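Local coordinates for penicillin-binding protein activator LpoA (Escherichia coli, PDB 6DR3), which regulates peptidoglycan synthesis as an outer-membrane lipoprotein essential for the function of penicillin-binding protein 1A, whose transpeptidase activity it stimulates in vitro, at residues R33-W36 / Q37-A40; Q62-N65 / D66-R70; V54-F57 / N58-P61; I41-L44 / V45-K49. All coordinates share one frame; numbering follows the deposited sequence.

How the interactions relate
Four local contacts follow the chain through two successive helices of the all-helical amino-terminal domain, which has TPR-like motifs, and into the next helix. Interactions 1 and 4 are successive pieces of helix 30-47: the first is buried and rests on regular backbone bonds with apolar neighbours, the second is partly buried and ends in a glycine-containing C-terminal turn. Interactions 3 and 2 lie at the surface, where helix 50-58 unwinds and helix 66-82 starts, and there polar side chains add bonds of their own to those of the backbone. Interaction 1 touches both: Q37 NE2 reaches L56 O in interaction 3, and N35 OD1 meets Q68 NE2 in interaction 2. I41 of interaction 4 packs on F57 and L60 of interaction 3.

Interaction 1 (R33-W36 / Q37-A40); sequences RINW and QLLA
I34 and L38, one helical turn apart, lie side by side and point the same way, with the branch methyl CG2 of I34 4.1 Å from L38 CD1. A second apolar pair, W36 and L39, is set at a slant: L39 CD1 comes within 3.9 Å of the indole carbon W36 CE3, approaching the ring obliquely. The same methyl is 3.6 Å from N35 O, because the L39 side chain folds back along the helix with CG beside its own backbone N (chi1 -77°).

Beneath these contacts runs an unbroken series of i to i+4 backbone hydrogen bonds. L38 N donates to I34 O at 2.8 Å, and A40 N to W36 O at the same 2.8 Å; the bonds from Q37 to R33 and from L39 to N35 complete the set. They fix the spacing that lets side chains on one face meet.

The polar ends work outward instead. Q37 swings CG opposite its backbone N (chi1 -176°) and runs out extended, carrying NE2 to L56 O at the end of helix 50-58. W36 NE1 bonds to Q5 OE1. Three further helices pack round this part of helix 30-47: helix 18-25 touches W36, Q37, L39 and A40, helix 7-11 meets N35 and L39, and helix 66-82 covers I34 and L38.

Interaction 2 (Q62-N65 / D66-R70); sequences QELN and DAQRR
N65 and Q68 form a capping box at the start of helix 66-82, each side chain bonding to the backbone N-H of the other. N65 is the N-cap: its OD1 accepts from Q68 N at 2.6 Å, a bond with an N-H...O angle of 162°. In return Q68 OE1 accepts from N65 N at 3.1 Å. The torsion that makes the first bond possible places N65 CG between its backbone N and carbonyl carbon (chi1 67°), which turns the amide back over the first helical turn. The two amides stack, their planes 24° apart, although the side chains as a whole cross at about a right angle. Q68 also uses its other end, NE2 donating to N35 OD1 on helix 30-47, so the residue that closes the box ties the new helix to an earlier one.

Among the backbone bonds, R69 N donates to N65 O at 2.8 Å and begins the regular helical pattern. Just before the cap, E63 is the centre of an inverse gamma turn, with a weak bond from L64 N to Q62 O.

Apolar contact is slight within these segments: L64 CB lies 3.9 Å from Q68 CB, while L64 and Q68 both also touch I34 of helix 30-47.

A charged side chain reaches back to the turn as well. R69 bends at chi3 and lays one guanidinium face by L64, whose CD1 is offset toward the rim; at the edge of the group, close to its plane, NH2 donates to Q62 O at 3.0 Å.

Interaction 3 (V54-F57 / N58-P61); sequences VELF and NQLP
The F57 ring has the side-chain oxygen N58 OD1 at its edge and in its plane, 3.7 Å from F57 CD1, with the ring and the N58 amide turned 75° against each other. From L60 comes the methyl CD1, 4.2 Å from F57 CD2 and oblique to the ring. Beyond the two segments, K72 and I79 of helix 66-82 touch the F57 side chain. The N58 amide also meets V54: the two side chains run alongside one another, ND2 lying 3.7 Å from V54 CG1.

A second pair of flat groups, E55 and Q59, is joined by a hydrogen bond. Q59 NE2 donates to E55 OE2 at 2.6 Å, close to the plane of the donor amide and onto the anti lone pair of the carboxylate, whose plane is 72° from that of the amide. The E55 side chain sets out away from 58-61, and the bend at chi2 (54°) brings the carboxylate back.

The backbone shows the helix unwinding. N58 N still donates to V54 O at 2.8 Å, but Q59 N makes only weak bonds, to E55 O and L56 O, and L60 N turns to F57 O at 3.3 Å, approaching from above the carbonyl plane. This is a helix C-terminus, with Q59 the first residue to leave helical geometry, at the end of helix 50-58, which runs back along helix 30-47 in a domain with TPR-like motifs.

Interaction 4 (I41-L44 / V45-K49); sequences IRAL and VKEGK
The last turn of helix 30-47 closes in a Schellman motif at G48. The final i to i+4 bonds include V45 N to I41 O at 3.0 Å and E47 N to A43 O at 2.9 Å. G48 then takes a positive phi (89°), which glycine adopts readily, and the i to i+4 pattern gives way to a longer and a shorter bond: K49 N reaches back five residues to L44 O at 2.9 Å, while inside this turn G48 N donates to V45 O at 3.1 Å. L44 O also receives a weak bond from E47 N. K49 stands directly before helix 50-58 as its N-cap residue, so the motif doubles as the short connection of a helical hairpin.

Of the side chains, E47 lies back over the final turn. Its CG sits beside its own backbone N (chi1 -67°), bringing CG to 3.2 Å from A43 O and carrying the carboxylate past A43 CB. The polar end is occupied elsewhere, OE1 bonding to S18 OG on helix 18-25. R42 leads away from the turn, and its NH2 bonds to M10 O. V45 keeps close to the helix, its CG2 3.3 Å from I41 O, and packs on A53 of helix 50-58 and on I79 of helix 66-82.

L44 and K49 meet across the turn at about a right angle. There the lysine contributes its aliphatic part, bent at several bonds, and the closest side-chain approach is L44 CD2 to K49 CD, 3.7 Å.

Interaction 1 (R33-W36 / Q37-A40)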
loop_
_atom_site.group_PDB
_atom_site.type_symbol
_atom_site.label_atom_id
_atom_site.label_comp_id
_atom_site.label_asym_id
_atom_site.label_seq_id
_atom_site.Cartn_x
_atom_site.Cartn_y
_atom_site.Cartn_z
ATOM N N ARG A 33 -6.179 23.731 13.471
ATOM C CA ARG A 33 -5.968 22.777 14.553
ATOM C C ARG A 33 -6.499 21.396 14.183
ATOM O O ARG A 33 -5.854 20.381 14.473
ATOM C CB ARG A 33 -6.637 23.288 15.829
ATOM C CG ARG A 33 -6.375 22.440 17.062
ATOM C CD ARG A 33 -7.256 22.870 18.219
ATOM N NE ARG A 33 -6.949 22.135 19.443
ATOM C CZ ARG A 33 -6.040 22.506 20.340
ATOM N NH1 ARG A 33 -5.328 23.613 20.166
ATOM N NH2 ARG A 33 -5.841 21.764 21.421
ATOM N N ILE A 34 -7.668 21.337 13.541
ATOM C CA ILE A 34 -8.225 20.050 13.131
ATOM C C ILE A 34 -7.263 19.330 12.197
ATOM O O ILE A 34 -7.041 18.119 12.323
ATOM C CB ILE A 34 -9.608 20.246 12.478
ATOM C CG1 ILE A 34 -10.634 20.673 13.532
ATOM C CG2 ILE A 34 -10.069 18.962 11.775
ATOM C CD1 ILE A 34 -11.983 21.065 12.957
ATOM N N ASN A 35 -6.683 20.056 11.240
ATOM C CA ASN A 35 -5.765 19.431 10.297
ATOM C C ASN A 35 -4.554 18.848 11.018
ATOM O O ASN A 35 -4.160 17.704 10.765
ATOM C CB ASN A 35 -5.335 20.445 9.236
ATOM C CG ASN A 35 -6.474 20.840 8.317
ATOM O OD1 ASN A 35 -7.419 20.075 8.115
ATOM N ND2 ASN A 35 -6.390 22.039 7.751
ATOM N N TRP A 36 -3.948 19.624 11.921
ATOM C CA TRP A 36 -2.846 19.096 12.719
ATOM C C TRP A 36 -3.298 17.896 13.539
ATOM O O TRP A 36 -2.559 16.915 13.684
ATOM C CB TRP A 36 -2.281 20.180 13.638
ATOM C CG TRP A 36 -1.473 21.247 12.942
ATOM C CD1 TRP A 36 -1.688 22.593 12.986
ATOM C CD2 TRP A 36 -0.320 21.054 12.110
ATOM N NE1 TRP A 36 -0.744 23.251 12.237
ATOM C CE2 TRP A 36 0.106 22.329 11.685
ATOM C CE3 TRP A 36 0.392 19.928 11.683
ATOM C CZ2 TRP A 36 1.211 22.511 10.856
ATOM C CZ3 TRP A 36 1.491 20.111 10.858
ATOM C CH2 TRP A 36 1.890 21.392 10.453
ATOM N N GLN A 37 -4.518 17.954 14.080
ATOM C CA GLN A 37 -5.033 16.846 14.875
ATOM C C GLN A 37 -5.177 15.586 14.031
ATOM O O GLN A 37 -4.804 14.491 14.468
ATOM C CB GLN A 37 -6.374 17.236 15.498
ATOM C CG GLN A 37 -6.959 16.185 16.423
ATOM C CD GLN A 37 -8.191 16.684 17.150
ATOM O OE1 GLN A 37 -8.552 17.856 17.046
ATOM N NE2 GLN A 37 -8.844 15.797 17.889
ATOM N N LEU A 38 -5.714 15.721 12.816
ATOM C CA LEU A 38 -5.819 14.572 11.923
ATOM C C LEU A 38 -4.446 13.992 11.614
ATOM O O LEU A 38 -4.287 12.771 11.507
ATOM C CB LEU A 38 -6.528 14.976 10.631
ATOM C CG LEU A 38 -8.028 15.255 10.740
ATOM C CD1 LEU A 38 -8.518 15.970 9.495
ATOM C CD2 LEU A 38 -8.801 13.960 10.953
ATOM N N LEU A 39 -3.439 14.855 11.464
ATOM C CA LEU A 39 -2.092 14.377 11.175
ATOM C C LEU A 39 -1.483 13.681 12.386
ATOM O O LEU A 39 -0.803 12.657 12.244
ATOM C CB LEU A 39 -1.216 15.542 10.719
ATOM C CG LEU A 39 -1.453 15.979 9.271
ATOM C CD1 LEU A 39 -0.999 17.414 9.045
ATOM C CD2 LEU A 39 -0.726 15.036 8.326
ATOM N N ALA A 40 -1.718 14.218 13.585
ATOM C CA ALA A 40 -1.244 13.558 14.796
ATOM C C ALA A 40 -1.808 12.148 14.905
ATOM O O ALA A 40 -1.082 11.205 15.240
ATOM C CB ALA A 40 -1.626 14.380 16.027
#

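Interaction 2 (Q62-N65 / D66-R70)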
loop_
_atom_site.group_PDB
_atom_site.type_symbol
_atom_site.label_atom_id
_atom_site.label_comp_id
_atom_site.label_asym_id
_atom_site.label_seq_id
_atom_site.Cartn_x
_atom_site.Cartn_y
_atom_site.Cartn_z
ATOM N N GLN A 62 -17.158 17.532 15.778
ATOM C CA GLN A 62 -18.205 16.998 14.915
ATOM C C GLN A 62 -18.298 17.772 13.606
ATOM O O GLN A 62 -18.653 17.195 12.572
ATOM C CB GLN A 62 -19.550 17.023 15.644
ATOM C CG GLN A 62 -19.609 16.113 16.864
ATOM C CD GLN A 62 -20.926 16.222 17.612
ATOM O OE1 GLN A 62 -21.389 17.320 17.922
ATOM N NE2 GLN A 62 -21.537 15.079 17.906
ATOM N N GLU A 63 -17.974 19.066 13.626
ATOM C CA GLU A 63 -18.073 19.924 12.444
ATOM C C GLU A 63 -16.767 19.842 11.660
ATOM O O GLU A 63 -15.844 20.629 11.865
ATOM C CB GLU A 63 -18.384 21.360 12.849
ATOM C CG GLU A 63 -19.867 21.673 12.981
ATOM C CD GLU A 63 -20.122 23.086 13.473
ATOM O OE1 GLU A 63 -19.248 23.644 14.171
ATOM O OE2 GLU A 63 -21.196 23.643 13.156
ATOM N N LEU A 64 -16.695 18.880 10.745
ATOM C CA LEU A 64 -15.567 18.734 9.835
ATOM C C LEU A 64 -16.009 19.065 8.415
ATOM O O LEU A 64 -17.155 18.812 8.033
ATOM C CB LEU A 64 -15.008 17.309 9.879
ATOM C CG LEU A 64 -14.597 16.766 11.249
ATOM C CD1 LEU A 64 -14.349 15.267 11.168
ATOM C CD2 LEU A 64 -13.358 17.484 11.768
ATOM N N ASN A 65 -15.100 19.639 7.630
ATOM C CA ASN A 65 -15.397 19.830 6.219
ATOM C C ASN A 65 -15.229 18.506 5.475
ATOM O O ASN A 65 -14.739 17.516 6.024
ATOM C CB ASN A 65 -14.519 20.931 5.614
ATOM C CG ASN A 65 -13.047 20.565 5.564
ATOM O OD1 ASN A 65 -12.679 19.408 5.366
ATOM N ND2 ASN A 65 -12.191 21.567 5.733
ATOM N N ASP A 66 -15.643 18.490 4.206
ATOM C CA ASP A 66 -15.677 17.231 3.466
ATOM C C ASP A 66 -14.293 16.605 3.375
ATOM O O ASP A 66 -14.144 15.386 3.526
ATOM C CB ASP A 66 -16.256 17.452 2.070
ATOM C CG ASP A 66 -17.656 18.025 2.105
ATOM O OD1 ASP A 66 -17.974 18.754 3.068
ATOM O OD2 ASP A 66 -18.442 17.740 1.176
ATOM N N ALA A 67 -13.266 17.420 3.132
ATOM C CA ALA A 67 -11.910 16.890 3.050
ATOM C C ALA A 67 -11.470 16.302 4.384
ATOM O O ALA A 67 -10.845 15.234 4.428
ATOM C CB ALA A 67 -10.947 17.989 2.601
ATOM N N GLN A 68 -11.796 16.978 5.489
ATOM C CA GLN A 68 -11.414 16.476 6.804
ATOM C C GLN A 68 -12.188 15.217 7.172
ATOM O O GLN A 68 -11.651 14.341 7.858
ATOM C CB GLN A 68 -11.631 17.561 7.859
ATOM C CG GLN A 68 -10.707 18.760 7.704
ATOM C CD GLN A 68 -11.148 19.954 8.529
ATOM O OE1 GLN A 68 -12.329 20.109 8.832
ATOM N NE2 GLN A 68 -10.196 20.802 8.898
ATOM N N ARG A 69 -13.444 15.105 6.733
ATOM C CA ARG A 69 -14.226 13.917 7.056
ATOM C C ARG A 69 -13.736 12.705 6.276
ATOM O O ARG A 69 -13.695 11.592 6.812
ATOM C CB ARG A 69 -15.709 14.166 6.785
ATOM C CG ARG A 69 -16.605 13.023 7.252
ATOM C CD ARG A 69 -18.079 13.390 7.211
ATOM N NE ARG A 69 -18.365 14.593 7.988
ATOM C CZ ARG A 69 -18.412 14.638 9.316
ATOM N NH1 ARG A 69 -18.185 13.547 10.034
ATOM N NH2 ARG A 69 -18.680 15.782 9.930
ATOM N N ARG A 70 -13.359 12.897 5.009
ATOM C CA ARG A 70 -12.810 11.790 4.235
ATOM C C ARG A 70 -11.530 11.262 4.871
ATOM O O ARG A 70 -11.320 10.045 4.945
ATOM C CB ARG A 70 -12.561 12.227 2.790
ATOM C CG ARG A 70 -13.819 12.205 1.928
ATOM C CD ARG A 70 -13.518 12.422 0.449
ATOM N NE ARG A 70 -13.427 13.838 0.095
ATOM C CZ ARG A 70 -14.472 14.612 -0.192
ATOM N NH1 ARG A 70 -15.705 14.119 -0.162
ATOM N NH2 ARG A 70 -14.285 15.887 -0.508
#

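Interaction 3 (V54-F57 / N58-P61)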
loop_
_atom_site.group_PDB
_atom_site.type_symbol
_atom_site.label_atom_id
_atom_site.label_comp_id
_atom_site.label_asym_id
_atom_site.label_seq_id
_atom_site.Cartn_x
_atom_site.Cartn_y
_atom_site.Cartn_z
ATOM N N VAL A 54 -6.574 6.517 19.192
ATOM C CA VAL A 54 -8.007 6.354 19.430
ATOM C C VAL A 54 -8.561 7.562 20.174
ATOM O O VAL A 54 -9.564 8.159 19.767
ATOM C CB VAL A 54 -8.271 5.045 20.199
ATOM C CG1 VAL A 54 -9.715 4.977 20.699
ATOM C CG2 VAL A 54 -7.964 3.846 19.321
ATOM N N GLU A 55 -7.918 7.939 21.282
ATOM C CA GLU A 55 -8.439 9.029 22.099
ATOM C C GLU A 55 -8.491 10.332 21.310
ATOM O O GLU A 55 -9.503 11.043 21.329
ATOM C CB GLU A 55 -7.589 9.195 23.359
ATOM C CG GLU A 55 -7.989 10.381 24.226
ATOM C CD GLU A 55 -9.460 10.366 24.589
ATOM O OE1 GLU A 55 -10.049 9.266 24.638
ATOM O OE2 GLU A 55 -10.030 11.454 24.822
ATOM N N LEU A 56 -7.406 10.663 20.607
ATOM C CA LEU A 56 -7.397 11.889 19.816
ATOM C C LEU A 56 -8.405 11.816 18.678
ATOM O O LEU A 56 -8.993 12.836 18.303
ATOM C CB LEU A 56 -5.992 12.153 19.276
ATOM C CG LEU A 56 -5.691 13.574 18.792
ATOM C CD1 LEU A 56 -5.897 14.602 19.905
ATOM C CD2 LEU A 56 -4.267 13.653 18.259
ATOM N N PHE A 57 -8.619 10.620 18.124
ATOM C CA PHE A 57 -9.681 10.424 17.143
ATOM C C PHE A 57 -11.049 10.704 17.759
ATOM O O PHE A 57 -11.917 11.309 17.118
ATOM C CB PHE A 57 -9.602 8.996 16.594
ATOM C CG PHE A 57 -10.677 8.650 15.597
ATOM C CD1 PHE A 57 -11.939 8.269 16.020
ATOM C CD2 PHE A 57 -10.412 8.672 14.237
ATOM C CE1 PHE A 57 -12.924 7.939 15.104
ATOM C CE2 PHE A 57 -11.394 8.340 13.316
ATOM C CZ PHE A 57 -12.648 7.974 13.751
ATOM N N ASN A 58 -11.257 10.279 19.009
ATOM C CA ASN A 58 -12.528 10.514 19.684
ATOM C C ASN A 58 -12.722 11.974 20.070
ATOM O O ASN A 58 -13.854 12.378 20.359
ATOM C CB ASN A 58 -12.634 9.639 20.937
ATOM C CG ASN A 58 -12.733 8.162 20.614
ATOM O OD1 ASN A 58 -13.097 7.782 19.502
ATOM N ND2 ASN A 58 -12.411 7.319 21.589
ATOM N N GLN A 59 -11.654 12.768 20.090
ATOM C CA GLN A 59 -11.745 14.186 20.416
ATOM C C GLN A 59 -11.868 15.069 19.178
ATOM O O GLN A 59 -11.819 16.296 19.302
ATOM C CB GLN A 59 -10.530 14.616 21.242
ATOM C CG GLN A 59 -10.482 14.002 22.632
ATOM C CD GLN A 59 -9.329 14.530 23.462
ATOM O OE1 GLN A 59 -8.719 15.545 23.126
ATOM N NE2 GLN A 59 -9.023 13.840 24.555
ATOM N N LEU A 60 -12.022 14.479 17.998
ATOM C CA LEU A 60 -12.212 15.277 16.796
ATOM C C LEU A 60 -13.550 16.013 16.866
ATOM O O LEU A 60 -14.553 15.435 17.293
ATOM C CB LEU A 60 -12.175 14.394 15.551
ATOM C CG LEU A 60 -10.790 13.948 15.083
ATOM C CD1 LEU A 60 -10.901 12.855 14.029
ATOM C CD2 LEU A 60 -10.009 15.133 14.538
ATOM N N PRO A 61 -13.598 17.282 16.457
ATOM C CA PRO A 61 -14.884 17.988 16.430
ATOM C C PRO A 61 -15.874 17.302 15.502
ATOM O O PRO A 61 -15.506 16.587 14.568
ATOM C CB PRO A 61 -14.516 19.387 15.918
ATOM C CG PRO A 61 -13.065 19.532 16.201
ATOM C CD PRO A 61 -12.485 18.161 16.059
#

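Interaction 4 (I41-L44 / V45-K49)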
loop_
_atom_site.group_PDB
_atom_site.type_symbol
_atom_site.label_atom_id
_atom_site.label_comp_id
_atom_site.label_asym_id
_atom_site.label_seq_id
_atom_site.Cartn_x
_atom_site.Cartn_y
_atom_site.Cartn_z
ATOM N N ILE A 41 -3.102 11.985 14.625
ATOM C CA ILE A 41 -3.711 10.657 14.637
ATOM C C ILE A 41 -2.990 9.739 13.659
ATOM O O ILE A 41 -2.643 8.598 13.986
ATOM C CB ILE A 41 -5.213 10.758 14.311
ATOM C CG1 ILE A 41 -5.932 11.612 15.356
ATOM C CG2 ILE A 41 -5.852 9.369 14.240
ATOM C CD1 ILE A 41 -7.296 12.094 14.915
ATOM N N ARG A 42 -2.753 10.228 12.439
ATOM C CA ARG A 42 -2.074 9.424 11.428
ATOM C C ARG A 42 -0.700 8.980 11.910
ATOM O O ARG A 42 -0.321 7.812 11.746
ATOM C CB ARG A 42 -1.953 10.224 10.128
ATOM C CG ARG A 42 -1.508 9.408 8.923
ATOM C CD ARG A 42 -1.017 10.303 7.788
ATOM N NE ARG A 42 -2.028 11.266 7.354
ATOM C CZ ARG A 42 -1.904 12.057 6.290
ATOM N NH1 ARG A 42 -0.808 12.008 5.542
ATOM N NH2 ARG A 42 -2.878 12.898 5.970
ATOM N N ALA A 43 0.060 9.895 12.515
ATOM C CA ALA A 43 1.403 9.557 12.976
ATOM C C ALA A 43 1.359 8.640 14.194
ATOM O O ALA A 43 2.158 7.703 14.298
ATOM C CB ALA A 43 2.181 10.833 13.294
ATOM N N LEU A 44 0.439 8.897 15.128
ATOM C CA LEU A 44 0.323 8.037 16.304
ATOM C C LEU A 44 0.061 6.590 15.903
ATOM O O LEU A 44 0.656 5.664 16.466
ATOM C CB LEU A 44 -0.786 8.547 17.224
ATOM C CG LEU A 44 -0.504 9.857 17.969
ATOM C CD1 LEU A 44 -1.776 10.402 18.606
ATOM C CD2 LEU A 44 0.570 9.658 19.023
ATOM N N VAL A 45 -0.830 6.372 14.933
ATOM C CA VAL A 45 -1.087 5.019 14.448
ATOM C C VAL A 45 0.193 4.412 13.887
ATOM O O VAL A 45 0.569 3.282 14.225
ATOM C CB VAL A 45 -2.214 5.028 13.396
ATOM C CG1 VAL A 45 -2.361 3.653 12.736
ATOM C CG2 VAL A 45 -3.526 5.451 14.031
ATOM N N LYS A 46 0.883 5.156 13.021
ATOM C CA LYS A 46 2.105 4.644 12.409
ATOM C C LYS A 46 3.154 4.293 13.453
ATOM O O LYS A 46 3.922 3.342 13.269
ATOM C CB LYS A 46 2.666 5.674 11.427
ATOM C CG LYS A 46 3.790 5.151 10.544
ATOM C CD LYS A 46 4.228 6.199 9.534
ATOM C CE LYS A 46 5.205 5.623 8.521
ATOM N NZ LYS A 46 5.590 6.619 7.483
ATOM N N GLU A 47 3.209 5.048 14.549
ATOM C CA GLU A 47 4.235 4.849 15.562
ATOM C C GLU A 47 3.883 3.754 16.561
ATOM O O GLU A 47 4.720 3.413 17.401
ATOM C CB GLU A 47 4.487 6.169 16.295
ATOM C CG GLU A 47 5.112 7.232 15.403
ATOM C CD GLU A 47 5.055 8.627 15.997
ATOM O OE1 GLU A 47 4.776 8.756 17.209
ATOM O OE2 GLU A 47 5.287 9.597 15.243
ATOM N N GLY A 48 2.680 3.194 16.487
ATOM C CA GLY A 48 2.258 2.168 17.419
ATOM C C GLY A 48 1.593 2.685 18.673
ATOM O O GLY A 48 1.381 1.902 19.607
ATOM N N LYS A 49 1.264 3.974 18.724
ATOM C CA LYS A 49 0.600 4.575 19.880
ATOM C C LYS A 49 -0.912 4.533 19.661
ATOM O O LYS A 49 -1.586 5.550 19.480
ATOM C CB LYS A 49 1.099 5.998 20.094
ATOM C CG LYS A 49 2.533 6.092 20.592
ATOM C CD LYS A 49 3.260 7.276 19.976
ATOM C CE LYS A 49 4.276 7.875 20.934
ATOM N NZ LYS A 49 5.191 6.857 21.501
#